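Local coordinates for protein ESSB (Geobacillus thermodenitrificans, PDB 2YNQ) that is an integral membrane component of the type VII (Ess) secretion system, here as its extracellular domain, and probably takes part in protein export, at residues L47-V52 with W81-R86; A11-S15 with T30-Y34; S89-L93 with A108-Y112; Y41-Y45 with I69-E75; Q76-Y80 with L95-D101. One frame throughout, in Å; residues are numbered along the deposited sequence.

Interaction 1: residues L47-V52 with W81-R86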
# COMPACT_ATOMS: atom_id res chain seq x y z
N LEU D 47 3.26 16.41 -8.03
CA LEU D 47 2.13 15.75 -7.39
C LEU D 47 2.23 14.23 -7.51
O LEU D 47 2.14 13.50 -6.52
CB LEU D 47 0.81 16.25 -8.00
CG LEU D 47 -0.48 15.85 -7.26
CD1 LEU D 47 -0.38 16.14 -5.74
CD2 LEU D 47 -1.72 16.54 -7.88
N ALA D 48 2.50 13.77 -8.73
CA ALA D 48 2.57 12.36 -9.01
C ALA D 48 3.72 11.76 -8.25
O ALA D 48 3.56 10.68 -7.66
CB ALA D 48 2.69 12.11 -10.50
N SER D 49 4.85 12.45 -8.19
CA SER D 49 5.98 11.92 -7.42
C SER D 49 5.55 11.84 -6.00
O SER D 49 5.83 10.85 -5.33
CB SER D 49 7.26 12.76 -7.52
OG SER D 49 7.66 12.91 -8.86
N SER D 50 4.85 12.86 -5.53
CA SER D 50 4.49 12.90 -4.12
C SER D 50 3.54 11.75 -3.79
O SER D 50 3.73 11.09 -2.76
CB SER D 50 3.90 14.25 -3.73
OG SER D 50 4.86 15.27 -3.88
N TYR D 51 2.57 11.47 -4.66
CA TYR D 51 1.69 10.34 -4.42
C TYR D 51 2.44 9.03 -4.49
O TYR D 51 2.31 8.18 -3.60
CB TYR D 51 0.51 10.32 -5.38
CG TYR D 51 -0.61 11.26 -5.00
CD1 TYR D 51 -1.31 11.11 -3.80
CD2 TYR D 51 -0.97 12.30 -5.85
CE1 TYR D 51 -2.37 11.98 -3.46
CE2 TYR D 51 -2.00 13.16 -5.54
CZ TYR D 51 -2.70 13.00 -4.35
OH TYR D 51 -3.72 13.88 -4.07
N VAL D 52 3.25 8.87 -5.52
CA VAL D 52 3.92 7.60 -5.72
C VAL D 52 4.90 7.32 -4.58
O VAL D 52 5.07 6.17 -4.19
CB VAL D 52 4.57 7.48 -7.15
CG1 VAL D 52 6.08 7.45 -7.08
CG2 VAL D 52 4.12 6.20 -7.79
N TRP D 81 -1.02 7.72 -11.36
CA TRP D 81 -0.62 7.70 -9.95
C TRP D 81 -1.33 8.75 -9.12
O TRP D 81 -1.60 8.53 -7.93
CB TRP D 81 0.91 7.79 -9.82
CG TRP D 81 1.53 6.47 -10.20
CD1 TRP D 81 2.24 6.18 -11.33
CD2 TRP D 81 1.41 5.23 -9.46
NE1 TRP D 81 2.59 4.84 -11.33
CE2 TRP D 81 2.11 4.24 -10.19
CE3 TRP D 81 0.80 4.87 -8.25
CZ2 TRP D 81 2.20 2.91 -9.75
CZ3 TRP D 81 0.90 3.55 -7.81
CH2 TRP D 81 1.60 2.59 -8.57
N ILE D 82 -1.65 9.88 -9.74
CA ILE D 82 -2.38 10.92 -9.04
C ILE D 82 -3.79 10.41 -8.70
O ILE D 82 -4.28 10.60 -7.57
CB ILE D 82 -2.44 12.24 -9.85
CG1 ILE D 82 -1.04 12.88 -9.94
CG2 ILE D 82 -3.47 13.19 -9.23
CD1 ILE D 82 -0.89 14.02 -11.00
N TYR D 83 -4.44 9.74 -9.65
CA TYR D 83 -5.77 9.18 -9.36
C TYR D 83 -5.73 8.04 -8.37
O TYR D 83 -6.65 7.90 -7.54
CB TYR D 83 -6.50 8.69 -10.60
CG TYR D 83 -6.74 9.73 -11.66
CD1 TYR D 83 -7.20 11.01 -11.33
CD2 TYR D 83 -6.55 9.40 -13.00
CE1 TYR D 83 -7.42 11.96 -12.35
CE2 TYR D 83 -6.78 10.32 -14.00
CZ TYR D 83 -7.21 11.60 -13.67
OH TYR D 83 -7.44 12.48 -14.71
N ILE D 84 -4.72 7.19 -8.49
CA ILE D 84 -4.53 6.17 -7.47
C ILE D 84 -4.41 6.89 -6.13
O ILE D 84 -5.09 6.53 -5.18
CB ILE D 84 -3.27 5.31 -7.68
CG1 ILE D 84 -3.46 4.34 -8.85
CG2 ILE D 84 -2.94 4.57 -6.39
CD1 ILE D 84 -4.48 3.15 -8.62
N GLY D 85 -3.57 7.93 -6.06
CA GLY D 85 -3.37 8.66 -4.80
C GLY D 85 -4.65 9.29 -4.25
O GLY D 85 -4.83 9.38 -3.05
N ARG D 86 -5.54 9.73 -5.14
CA ARG D 86 -6.77 10.40 -4.72
C ARG D 86 -7.90 9.40 -4.53
O ARG D 86 -9.03 9.78 -4.27
CB ARG D 86 -7.19 11.50 -5.71
CG ARG D 86 -6.21 12.63 -5.78
CD ARG D 86 -6.59 13.74 -6.74
NE ARG D 86 -5.76 14.93 -6.48
CZ ARG D 86 -5.95 16.14 -7.00
NH1 ARG D 86 -6.96 16.36 -7.84
NH2 ARG D 86 -5.14 17.13 -6.67
O HOH W 1 -3.48 16.68 -4.34
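Tyr51, Ile82 and Trp81 carry the packing of helix 41-53 against helix 75-85 in this all-helical domain. The short helical segments approach to 8.5 Å between axes, and their directions differ by 51°. Tyr51 is the main wedge. Its CG lies beside the backbone N and anti to the carbonyl carbon (chi1 -80°), which lays the ring over the end of helix 75-85. Gly85 has no side chain here, and the ring comes down on its backbone, with Tyr51 CD1 3.4 Å from Gly85 CA. The carbonyl oxygen of Ile82 sits over one face of the ring, toward the rim. Ile82 packs with both branches: CG2 meets Tyr51 CE2 at 4.0 Å and touches Leu47 CD2, while CG1 lies 3.8 Å from Ala48 CB. Trp81 takes the far end of the contact. Val52 CG2 points onto the indole face, 3.5 Å from the centroid of the five-membered ring, in a CH-pi contact. The indole NE1 donates to Ser66 O, which probably limits the rotation of the ring. At the other end, Tyr51 OH lies at the edge of the Arg86 guanidinium, near its plane; ring and guanidinium are almost perpendicular, 84° apart. The main bond of Arg86 runs from NH1 to Tyr34 O, outside the two segments. Across the contact, Arg86 NE gives a weak hydrogen bond to Tyr51 OH at 3.3 Å. A water completes the link, 2.8 Å from Tyr51 OH and 2.9 Å from Arg86 NH2, whose N-H it accepts.

Interaction 2: residues A11-S15 with T30-Y34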
# COMPACT_ATOMS: atom_id res chain seq x y z
N ALA D 11 -0.43 28.41 -5.52
CA ALA D 11 -0.36 27.02 -5.04
C ALA D 11 0.76 26.24 -5.74
O ALA D 11 1.42 25.42 -5.10
CB ALA D 11 -1.70 26.30 -5.23
N TYR D 12 0.95 26.51 -7.03
CA TYR D 12 2.06 25.96 -7.82
C TYR D 12 3.43 26.36 -7.27
O TYR D 12 4.33 25.53 -7.23
CB TYR D 12 1.97 26.39 -9.28
CG TYR D 12 0.82 25.80 -10.06
CD1 TYR D 12 0.03 24.77 -9.54
CD2 TYR D 12 0.50 26.29 -11.33
CE1 TYR D 12 -1.03 24.25 -10.25
CE2 TYR D 12 -0.54 25.77 -12.05
CZ TYR D 12 -1.31 24.74 -11.51
OH TYR D 12 -2.34 24.22 -12.25
N ILE D 13 3.57 27.62 -6.86
CA ILE D 13 4.82 28.09 -6.28
C ILE D 13 4.97 27.41 -4.93
O ILE D 13 6.04 26.88 -4.61
CB ILE D 13 4.83 29.64 -6.12
CG1 ILE D 13 4.85 30.36 -7.49
CG2 ILE D 13 5.96 30.11 -5.20
CD1 ILE D 13 6.04 30.00 -8.43
N GLN D 14 3.89 27.39 -4.17
CA GLN D 14 3.90 26.76 -2.86
C GLN D 14 4.22 25.25 -2.90
O GLN D 14 5.00 24.77 -2.08
CB GLN D 14 2.60 27.06 -2.12
CG GLN D 14 2.51 26.44 -0.74
CD GLN D 14 1.18 26.79 -0.05
OE1 GLN D 14 0.72 27.95 -0.12
NE2 GLN D 14 0.54 25.79 0.59
N SER D 15 3.65 24.53 -3.86
CA SER D 15 3.94 23.10 -3.96
C SER D 15 5.37 22.84 -4.41
O SER D 15 5.96 21.82 -4.04
CB SER D 15 2.93 22.36 -4.86
OG SER D 15 3.11 22.69 -6.21
N THR D 30 -1.72 20.85 -0.57
CA THR D 30 -1.69 22.12 -1.30
C THR D 30 -2.48 22.04 -2.61
O THR D 30 -3.13 23.00 -3.00
CB THR D 30 -0.24 22.57 -1.56
OG1 THR D 30 0.38 22.84 -0.30
CG2 THR D 30 -0.17 23.83 -2.43
N LEU D 31 -2.44 20.88 -3.24
CA LEU D 31 -2.94 20.75 -4.58
C LEU D 31 -4.26 20.01 -4.66
O LEU D 31 -4.78 19.82 -5.75
CB LEU D 31 -1.91 20.06 -5.46
CG LEU D 31 -0.70 20.92 -5.76
CD1 LEU D 31 0.30 20.17 -6.60
CD2 LEU D 31 -1.10 22.26 -6.43
N GLU D 32 -4.82 19.63 -3.51
CA GLU D 32 -5.96 18.73 -3.48
C GLU D 32 -7.22 19.25 -4.18
O GLU D 32 -7.97 18.47 -4.75
CB GLU D 32 -6.25 18.28 -2.06
CG GLU D 32 -6.83 19.36 -1.18
CD GLU D 32 -6.84 18.99 0.31
OE1 GLU D 32 -6.53 17.82 0.65
OE2 GLU D 32 -7.15 19.91 1.12
N ASP D 33 -7.46 20.56 -4.15
CA ASP D 33 -8.65 21.12 -4.79
C ASP D 33 -8.50 21.36 -6.28
O ASP D 33 -9.40 21.93 -6.91
CB ASP D 33 -9.06 22.43 -4.12
CG ASP D 33 -9.47 22.24 -2.67
OD1 ASP D 33 -10.01 21.16 -2.33
OD2 ASP D 33 -9.24 23.17 -1.86
N TYR D 34 -7.38 20.93 -6.84
CA TYR D 34 -7.03 21.26 -8.22
C TYR D 34 -7.08 20.03 -9.13
O TYR D 34 -6.68 18.93 -8.73
CB TYR D 34 -5.65 21.92 -8.28
CG TYR D 34 -5.58 23.26 -7.55
CD1 TYR D 34 -6.15 24.39 -8.11
CD2 TYR D 34 -4.96 23.38 -6.30
CE1 TYR D 34 -6.11 25.60 -7.45
CE2 TYR D 34 -4.92 24.58 -5.63
CZ TYR D 34 -5.49 25.69 -6.21
OH TYR D 34 -5.46 26.91 -5.59
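Ala11 and Thr30 meet in the N-terminal helix pair of the domain, where helix 7-19 packs on the last part of helix 24-31 and the turn 31-34. The backbones come nearest at Ser15 and Thr30, whose CA atoms are 6.3 Å apart. Thr30 has the most surface buried here. Its CG2 methyl is anti to the backbone N (chi1 of OG1 -65°) and reaches the first helix, 3.5 Å from Ala11 O. Its hydroxyl OG1 faces Gln14. There it receives a weak hydrogen bond from the extended Gln14 side chain, NE2 to OG1 at 3.1 Å, bent to 134°. OG1 is also bonded to Asp26 O, one turn earlier in its own helix.

The remaining contacts are mostly apolar. Ala11 CB touches Tyr34 CE2 at 3.7 Å. Leu31 spreads its two methyls: CD1 is 3.8 Å from Ser15 OG, and CD2 is 4.2 Å from Tyr12 CD1, at the edge of that ring. Ser15 OG itself is bonded to Glu46 OE1 of helix 41-53. Leu31 also touches Met39 and Ile43. A type I beta turn from Leu31 to Tyr34, closed by Tyr34 N to Leu31 O, brings the tyrosine ring back beside Ala11. The arrangement is that of two consecutive helices joined by a short connection, with small side chains at the closest approach and a turn folded back against the first helix.

Interaction 3: residues S89-L93 with A108-Y112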
# COMPACT_ATOMS: atom_id res chain seq x y z
N SER D 89 -9.98 5.11 -8.18
CA SER D 89 -9.47 3.87 -8.82
C SER D 89 -10.13 3.62 -10.16
O SER D 89 -9.48 3.13 -11.08
CB SER D 89 -9.63 2.65 -7.90
OG SER D 89 -10.95 2.62 -7.37
N GLU D 90 -11.40 3.99 -10.28
CA GLU D 90 -12.13 3.88 -11.56
C GLU D 90 -11.43 4.67 -12.67
O GLU D 90 -11.24 4.17 -13.78
CB GLU D 90 -13.58 4.32 -11.37
CG GLU D 90 -14.30 3.34 -10.44
CD GLU D 90 -15.50 3.91 -9.74
OE1 GLU D 90 -15.36 4.83 -8.93
OE2 GLU D 90 -16.61 3.41 -9.97
N GLU D 91 -11.02 5.89 -12.33
CA GLU D 91 -10.30 6.75 -13.24
C GLU D 91 -8.91 6.16 -13.54
O GLU D 91 -8.49 6.11 -14.69
CB GLU D 91 -10.22 8.13 -12.60
CG GLU D 91 -10.20 9.29 -13.54
CD GLU D 91 -11.37 9.32 -14.51
OE1 GLU D 91 -12.47 9.80 -14.15
OE2 GLU D 91 -11.16 8.92 -15.67
N ALA D 92 -8.22 5.67 -12.51
CA ALA D 92 -6.90 5.05 -12.70
C ALA D 92 -7.01 3.76 -13.52
O ALA D 92 -6.15 3.48 -14.38
CB ALA D 92 -6.25 4.80 -11.36
N LEU D 93 -8.06 2.99 -13.27
CA LEU D 93 -8.30 1.77 -14.04
C LEU D 93 -8.47 2.04 -15.53
O LEU D 93 -7.87 1.35 -16.35
CB LEU D 93 -9.50 0.99 -13.49
CG LEU D 93 -9.94 -0.28 -14.23
CD1 LEU D 93 -8.83 -1.30 -14.36
CD2 LEU D 93 -11.16 -0.91 -13.56
N ALA D 108 -4.78 -1.24 -10.19
CA ALA D 108 -5.99 -0.44 -10.13
C ALA D 108 -7.22 -1.31 -9.81
O ALA D 108 -8.10 -0.91 -9.05
CB ALA D 108 -6.17 0.31 -11.42
N LEU D 109 -7.24 -2.52 -10.37
CA LEU D 109 -8.30 -3.50 -10.07
C LEU D 109 -8.32 -3.83 -8.58
O LEU D 109 -9.40 -3.89 -7.96
CB LEU D 109 -8.14 -4.76 -10.91
CG LEU D 109 -8.64 -4.63 -12.35
CD1 LEU D 109 -8.10 -5.77 -13.22
CD2 LEU D 109 -10.20 -4.54 -12.46
N LEU D 110 -7.13 -4.00 -8.00
CA LEU D 110 -7.02 -4.21 -6.55
C LEU D 110 -7.57 -3.05 -5.73
O LEU D 110 -8.30 -3.27 -4.78
CB LEU D 110 -5.59 -4.53 -6.15
CG LEU D 110 -5.15 -5.95 -6.54
CD1 LEU D 110 -3.63 -6.09 -6.39
CD2 LEU D 110 -5.90 -7.08 -5.77
N LYS D 111 -7.23 -1.81 -6.09
CA LYS D 111 -7.79 -0.65 -5.36
C LYS D 111 -9.30 -0.57 -5.57
O LYS D 111 -10.04 -0.24 -4.65
CB LYS D 111 -7.11 0.66 -5.79
CG LYS D 111 -5.66 0.82 -5.34
CD LYS D 111 -5.49 0.60 -3.82
CE LYS D 111 -4.18 1.16 -3.27
NZ LYS D 111 -4.22 2.68 -3.08
N TYR D 112 -9.76 -0.91 -6.76
CA TYR D 112 -11.18 -0.89 -7.04
C TYR D 112 -11.91 -1.96 -6.22
O TYR D 112 -13.04 -1.74 -5.75
CB TYR D 112 -11.42 -1.06 -8.55
CG TYR D 112 -12.86 -1.02 -8.98
CD1 TYR D 112 -13.73 -0.03 -8.52
CD2 TYR D 112 -13.35 -1.96 -9.86
CE1 TYR D 112 -15.08 -0.00 -8.95
CE2 TYR D 112 -14.67 -1.95 -10.29
CZ TYR D 112 -15.53 -0.97 -9.83
OH TYR D 112 -16.86 -1.00 -10.26
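Segments 89-93 and 108-112 run antiparallel, 159° between their directions and 8.6 Å between axes, with Leu93 CA only 5.1 Å from Ala108 CA and Ser89 pairing with Tyr112. Small residues allow this close approach. Ala108 CB meets the backbone of the partner helix, 3.7 Å from Leu93 CA. Ser89 does the same at the other end. Its OG lies between the backbone N and the carbonyl carbon (chi1 48°) and comes 3.5 Å from Tyr112 CA, near the plane of the tyrosine ring at its edge. Its CB packs on Lys111 CB at 3.8 Å. No hydrogen bond joins the two segments.

Leu93 has the most surface buried. Its CG stands anti to the backbone N, which directs both methyls to the second helix. CD1 rests 3.9 Å from Leu109 CG, and CD2 touches Leu109 CD2 and, more loosely, Tyr112 CD2. The Tyr112 ring meets Glu90 CG and Leu93 CD2 obliquely. Glu90 CG is 3.7 Å from Tyr112 CE1, and the carboxylate is turned only 23° from the ring plane. The polar ends lead elsewhere: Glu90 OE1 bonds to Gln115 NE2, and Lys111 NZ makes a salt bridge with Glu55.

Leu110, on the side away from segment 89-93, packs on Leu57 of the second subunit. The pair 89-99 and 102-118 sits between helix 75-85, whose Tyr83 and Ile84 pack on Ala92 and Tyr80 on Ala108, and helix 124-152, which touches Leu109 and Tyr112 through Glu137, Ile138 and Ile134.

Interaction 4: residues Y41-Y45 with I69-E75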
# COMPACT_ATOMS: atom_id res chain seq x y z
N TYR D 41 3.08 20.43 -16.65
CA TYR D 41 3.77 19.16 -16.59
C TYR D 41 4.70 19.03 -15.37
O TYR D 41 4.69 18.01 -14.68
CB TYR D 41 4.47 18.92 -17.93
CG TYR D 41 5.29 17.65 -18.02
CD1 TYR D 41 4.66 16.40 -18.11
CD2 TYR D 41 6.68 17.70 -18.04
CE1 TYR D 41 5.41 15.24 -18.19
CE2 TYR D 41 7.43 16.54 -18.12
CZ TYR D 41 6.79 15.32 -18.20
OH TYR D 41 7.54 14.17 -18.28
N VAL D 42 5.45 20.08 -15.05
CA VAL D 42 6.30 20.03 -13.87
C VAL D 42 5.47 19.87 -12.59
O VAL D 42 5.92 19.23 -11.64
CB VAL D 42 7.27 21.27 -13.79
CG1 VAL D 42 6.50 22.60 -13.67
CG2 VAL D 42 8.30 21.11 -12.67
N ILE D 43 4.26 20.43 -12.56
CA ILE D 43 3.43 20.34 -11.37
C ILE D 43 2.79 18.94 -11.29
O ILE D 43 2.76 18.32 -10.23
CB ILE D 43 2.36 21.48 -11.30
CG1 ILE D 43 3.02 22.88 -11.40
CG2 ILE D 43 1.45 21.33 -10.10
CD1 ILE D 43 4.07 23.23 -10.34
N GLN D 44 2.31 18.43 -12.42
CA GLN D 44 1.93 17.03 -12.49
C GLN D 44 3.05 16.12 -11.94
O GLN D 44 2.77 15.17 -11.21
CB GLN D 44 1.56 16.63 -13.92
CG GLN D 44 0.28 17.27 -14.45
CD GLN D 44 0.09 16.97 -15.93
OE1 GLN D 44 1.06 16.78 -16.66
NE2 GLN D 44 -1.16 16.94 -16.38
N TYR D 45 4.30 16.45 -12.28
CA TYR D 45 5.47 15.70 -11.84
C TYR D 45 5.61 15.72 -10.33
O TYR D 45 5.83 14.67 -9.70
CB TYR D 45 6.76 16.26 -12.47
CG TYR D 45 8.03 15.71 -11.86
CD1 TYR D 45 8.40 14.38 -12.07
CD2 TYR D 45 8.86 16.50 -11.05
CE1 TYR D 45 9.56 13.86 -11.50
CE2 TYR D 45 10.03 15.99 -10.47
CZ TYR D 45 10.38 14.67 -10.70
OH TYR D 45 11.53 14.11 -10.14
N ILE D 69 8.81 7.80 -11.71
CA ILE D 69 8.33 9.08 -12.28
C ILE D 69 9.50 10.04 -12.50
O ILE D 69 10.25 10.33 -11.57
CB ILE D 69 7.29 9.77 -11.36
CG1 ILE D 69 6.17 8.81 -10.93
CG2 ILE D 69 6.75 11.04 -12.02
CD1 ILE D 69 4.92 8.87 -11.78
N THR D 70 9.65 10.52 -13.73
CA THR D 70 10.73 11.45 -14.08
C THR D 70 10.17 12.54 -14.97
O THR D 70 9.00 12.47 -15.39
CB THR D 70 11.85 10.76 -14.87
OG1 THR D 70 11.41 10.53 -16.21
CG2 THR D 70 12.25 9.43 -14.24
N LEU D 71 10.99 13.54 -15.28
CA LEU D 71 10.55 14.59 -16.20
C LEU D 71 10.62 14.15 -17.66
O LEU D 71 10.46 14.96 -18.56
CB LEU D 71 11.25 15.93 -15.95
CG LEU D 71 10.63 16.61 -14.72
CD1 LEU D 71 11.60 17.57 -14.08
CD2 LEU D 71 9.29 17.28 -15.02
N LYS D 72 10.84 12.85 -17.87
CA LYS D 72 10.63 12.23 -19.17
C LYS D 72 9.38 11.33 -19.23
O LYS D 72 8.94 10.94 -20.32
CB LYS D 72 11.88 11.46 -19.58
CG LYS D 72 13.01 12.37 -20.03
CD LYS D 72 14.35 11.66 -20.03
CE LYS D 72 15.52 12.66 -20.00
NZ LYS D 72 16.77 12.01 -19.48
N THR D 73 8.81 11.01 -18.07
CA THR D 73 7.62 10.15 -17.96
C THR D 73 6.39 10.78 -18.64
O THR D 73 6.11 11.98 -18.50
CB THR D 73 7.33 9.82 -16.47
OG1 THR D 73 8.50 9.27 -15.84
CG2 THR D 73 6.15 8.87 -16.32
N ASP D 74 5.65 9.97 -19.39
CA ASP D 74 4.45 10.43 -20.07
C ASP D 74 3.35 10.89 -19.09
O ASP D 74 3.14 10.28 -18.04
CB ASP D 74 3.92 9.30 -20.96
CG ASP D 74 2.82 9.75 -21.88
OD1 ASP D 74 1.64 9.86 -21.43
OD2 ASP D 74 3.14 10.01 -23.06
N GLU D 75 2.65 11.95 -19.47
CA GLU D 75 1.54 12.51 -18.71
C GLU D 75 0.60 11.43 -18.12
O GLU D 75 0.19 11.54 -16.96
CB GLU D 75 0.75 13.51 -19.58
CG GLU D 75 -0.36 14.25 -18.85
CD GLU D 75 -1.23 15.15 -19.75
OE1 GLU D 75 -1.14 15.04 -21.01
OE2 GLU D 75 -2.01 15.96 -19.20
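Tyr41 and Gln44 of helix 41-53 bond to Thr73, in the loop before helix 75-85, and to Glu75, the first residue of that helix. Tyr41 OH donates to Thr73 O at 2.6 Å, tilted 25° from the carbonyl plane. Leu71 O is also close, 3.0 Å from Tyr41 OH at the ring edge. Gln44 NE2 donates to Glu75 OE2 at 3.1 Å, meeting the carboxylate on its anti side but somewhat out of its plane; the bond is nearly straight at 165°. NE2 also donates to Pro36 O, so both bonds fix the amide.

The apolar contacts centre on Leu71 and Tyr45. Tyr45 CG is anti to the backbone N (chi1 169°), and the ring reaches out across the loop. Leu71 CG stands over its centre, 4.0 Å from the centroid, in a CH-pi contact. Leu71 CD2 touches Tyr41 CE2 at 3.7 Å. Ile69 CG2 lies 3.7 Å from Tyr45 CD1.

Within the loop, Thr73 OG1 accepts from Thr70 N at 2.7 Å, and Thr70 OG1 accepts from Lys72 N at 2.9 Å. Asp74 OD1 caps Gln76 N. The arrangement combines a type I beta turn from Thr70 to Thr73, an ST turn at Thr70 and an N-cap at Asp74, which starts helix 75-85.

Interaction 5: residues Q76-Y80 with L95-D101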
# COMPACT_ATOMS: atom_id res chain seq x y z
N GLN D 76 0.28 10.42 -18.92
CA GLN D 76 -0.68 9.39 -18.52
C GLN D 76 -0.28 8.63 -17.27
O GLN D 76 -1.12 8.36 -16.40
CB GLN D 76 -0.92 8.41 -19.65
CG GLN D 76 -1.71 8.99 -20.81
CD GLN D 76 -1.68 8.06 -22.00
OE1 GLN D 76 -2.71 7.80 -22.63
NE2 GLN D 76 -0.48 7.54 -22.32
N TYR D 77 1.00 8.30 -17.16
CA TYR D 77 1.54 7.66 -15.97
C TYR D 77 1.44 8.53 -14.74
O TYR D 77 1.14 8.04 -13.64
CB TYR D 77 2.98 7.20 -16.19
CG TYR D 77 3.07 5.93 -17.01
CD1 TYR D 77 2.95 4.68 -16.39
CD2 TYR D 77 3.26 5.97 -18.40
CE1 TYR D 77 3.02 3.50 -17.14
CE2 TYR D 77 3.33 4.78 -19.16
CZ TYR D 77 3.21 3.56 -18.50
OH TYR D 77 3.29 2.37 -19.20
N MET D 78 1.66 9.83 -14.92
CA MET D 78 1.50 10.77 -13.83
C MET D 78 0.05 10.84 -13.39
O MET D 78 -0.24 10.79 -12.20
CB MET D 78 2.01 12.15 -14.25
CG MET D 78 3.53 12.17 -14.44
SD MET D 78 4.15 13.80 -14.90
CE MET D 78 5.85 13.40 -15.31
N LEU D 79 -0.86 10.91 -14.36
CA LEU D 79 -2.29 10.95 -14.06
C LEU D 79 -2.74 9.68 -13.37
O LEU D 79 -3.50 9.75 -12.40
CB LEU D 79 -3.11 11.22 -15.33
CG LEU D 79 -2.93 12.63 -15.91
CD1 LEU D 79 -3.63 12.80 -17.30
CD2 LEU D 79 -3.39 13.69 -14.90
N TYR D 80 -2.26 8.53 -13.85
CA TYR D 80 -2.56 7.26 -13.20
C TYR D 80 -2.25 7.33 -11.71
O TYR D 80 -3.12 7.04 -10.88
CB TYR D 80 -1.75 6.13 -13.83
CG TYR D 80 -1.92 4.84 -13.08
CD1 TYR D 80 -2.94 3.96 -13.41
CD2 TYR D 80 -1.06 4.49 -12.03
CE1 TYR D 80 -3.11 2.76 -12.71
CE2 TYR D 80 -1.22 3.29 -11.33
CZ TYR D 80 -2.25 2.43 -11.68
OH TYR D 80 -2.45 1.24 -11.01
N LEU D 95 -7.48 4.67 -17.25
CA LEU D 95 -6.18 5.16 -17.74
C LEU D 95 -5.20 4.01 -17.98
O LEU D 95 -4.55 3.95 -19.03
CB LEU D 95 -5.58 6.13 -16.75
CG LEU D 95 -4.51 7.14 -17.14
CD1 LEU D 95 -4.65 7.67 -18.58
CD2 LEU D 95 -4.67 8.30 -16.20
N ALA D 96 -5.13 3.09 -17.02
CA ALA D 96 -4.24 1.94 -17.11
C ALA D 96 -4.56 1.14 -18.36
O ALA D 96 -3.66 0.68 -19.07
CB ALA D 96 -4.37 1.06 -15.87
N ARG D 97 -5.85 0.98 -18.64
CA ARG D 97 -6.26 0.23 -19.81
C ARG D 97 -5.87 0.95 -21.11
O ARG D 97 -5.46 0.30 -22.08
CB ARG D 97 -7.75 -0.03 -19.78
CG ARG D 97 -8.23 -0.91 -18.65
CD ARG D 97 -9.61 -1.35 -19.03
NE ARG D 97 -10.45 -1.80 -17.93
CZ ARG D 97 -10.41 -3.01 -17.40
NH1 ARG D 97 -9.52 -3.90 -17.84
NH2 ARG D 97 -11.24 -3.31 -16.40
N THR D 98 -6.00 2.27 -21.12
CA THR D 98 -5.63 3.06 -22.28
C THR D 98 -4.13 2.91 -22.53
O THR D 98 -3.70 2.76 -23.67
CB THR D 98 -5.97 4.55 -22.07
OG1 THR D 98 -7.34 4.67 -21.70
CG2 THR D 98 -5.72 5.37 -23.33
N ILE D 99 -3.35 2.95 -21.45
CA ILE D 99 -1.90 2.81 -21.48
C ILE D 99 -1.51 1.40 -21.89
O ILE D 99 -0.43 1.18 -22.43
CB ILE D 99 -1.31 3.08 -20.07
CG1 ILE D 99 -1.50 4.55 -19.68
CG2 ILE D 99 0.17 2.75 -20.00
CD1 ILE D 99 -1.26 4.79 -18.18
N GLU D 100 -2.40 0.45 -21.62
CA GLU D 100 -2.14 -0.97 -21.85
C GLU D 100 -0.94 -1.46 -21.02
O GLU D 100 -0.09 -2.20 -21.51
CB GLU D 100 -1.96 -1.27 -23.34
CG GLU D 100 -3.14 -0.81 -24.18
CD GLU D 100 -3.07 -1.32 -25.60
OE1 GLU D 100 -2.34 -0.73 -26.42
OE2 GLU D 100 -3.76 -2.30 -25.90
N ASP D 101 -0.89 -1.04 -19.76
CA ASP D 101 0.15 -1.49 -18.85
C ASP D 101 -0.49 -2.52 -17.92
O ASP D 101 -1.30 -2.17 -17.06
CB ASP D 101 0.70 -0.31 -18.06
CG ASP D 101 1.91 -0.67 -17.20
OD1 ASP D 101 1.85 -1.70 -16.45
OD2 ASP D 101 2.91 0.08 -17.28
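Leu95 and Ile99 interlock with Gln76, Tyr77 and Leu79 between helices 75-85 and 89-99. Leu95 CD2 is the inserted atom, 3.4 Å from Leu79 CB and equally close to Tyr80 N. Its CD1 lies 3.9 Å from Gln76 CG. Ile99 divides its branches: CG1 meets Gln76 CB at 3.9 Å, and CG2, anti to the backbone N, reaches Tyr77 CZ at 3.5 Å. Tyr80 CE1 touches Ala96 CB at 3.8 Å.

The polar contact lies where helix 89-99 ends. Tyr77 points away at its CB, but its ring (chi1 -77°) returns to the partner helix. Tyr77 OH donates to the anti lone pair of Asp101 OD2 at 3.0 Å, with ring and carboxylate planes 74° apart.

Second-shell bonds hold Asp101. Its OD2 also bonds to Ser66 OG, and OD1 makes a weak bond to Leu104 N, capping helix 102-118. Separately, Tyr80 OH bonds to Leu104 O. Glu100, with positive phi, ends helix 89-99 just before this cap. The segment directions are 155° apart, the geometry of an antiparallel helix hairpin with its far end tied to the N-cap of the next helix.

Overall arrangement
From the N terminus, interaction 2 first closes the short connection between helices 7-19 and 24-31. Helix 41-53 comes next and serves two contacts. Interaction 4 ties its start to the loop before helix 75-85, and interaction 1 ties its later turns to that helix. These two cross along the chain. Helix 75-85 then pairs with helix 89-99 in interaction 5, which crosses interaction 1 and also interaction 3, where helix 89-99 meets helix 102-118. Interaction 2 lies in series with the rest but touches interaction 1 through Arg86 and Tyr34, and interaction 4 through Ile43. Met78 links interactions 4 and 5. Together they tie helices 7-19, 24-31, 41-53, 75-85, 89-99 and 102-118 into one chain of neighbours.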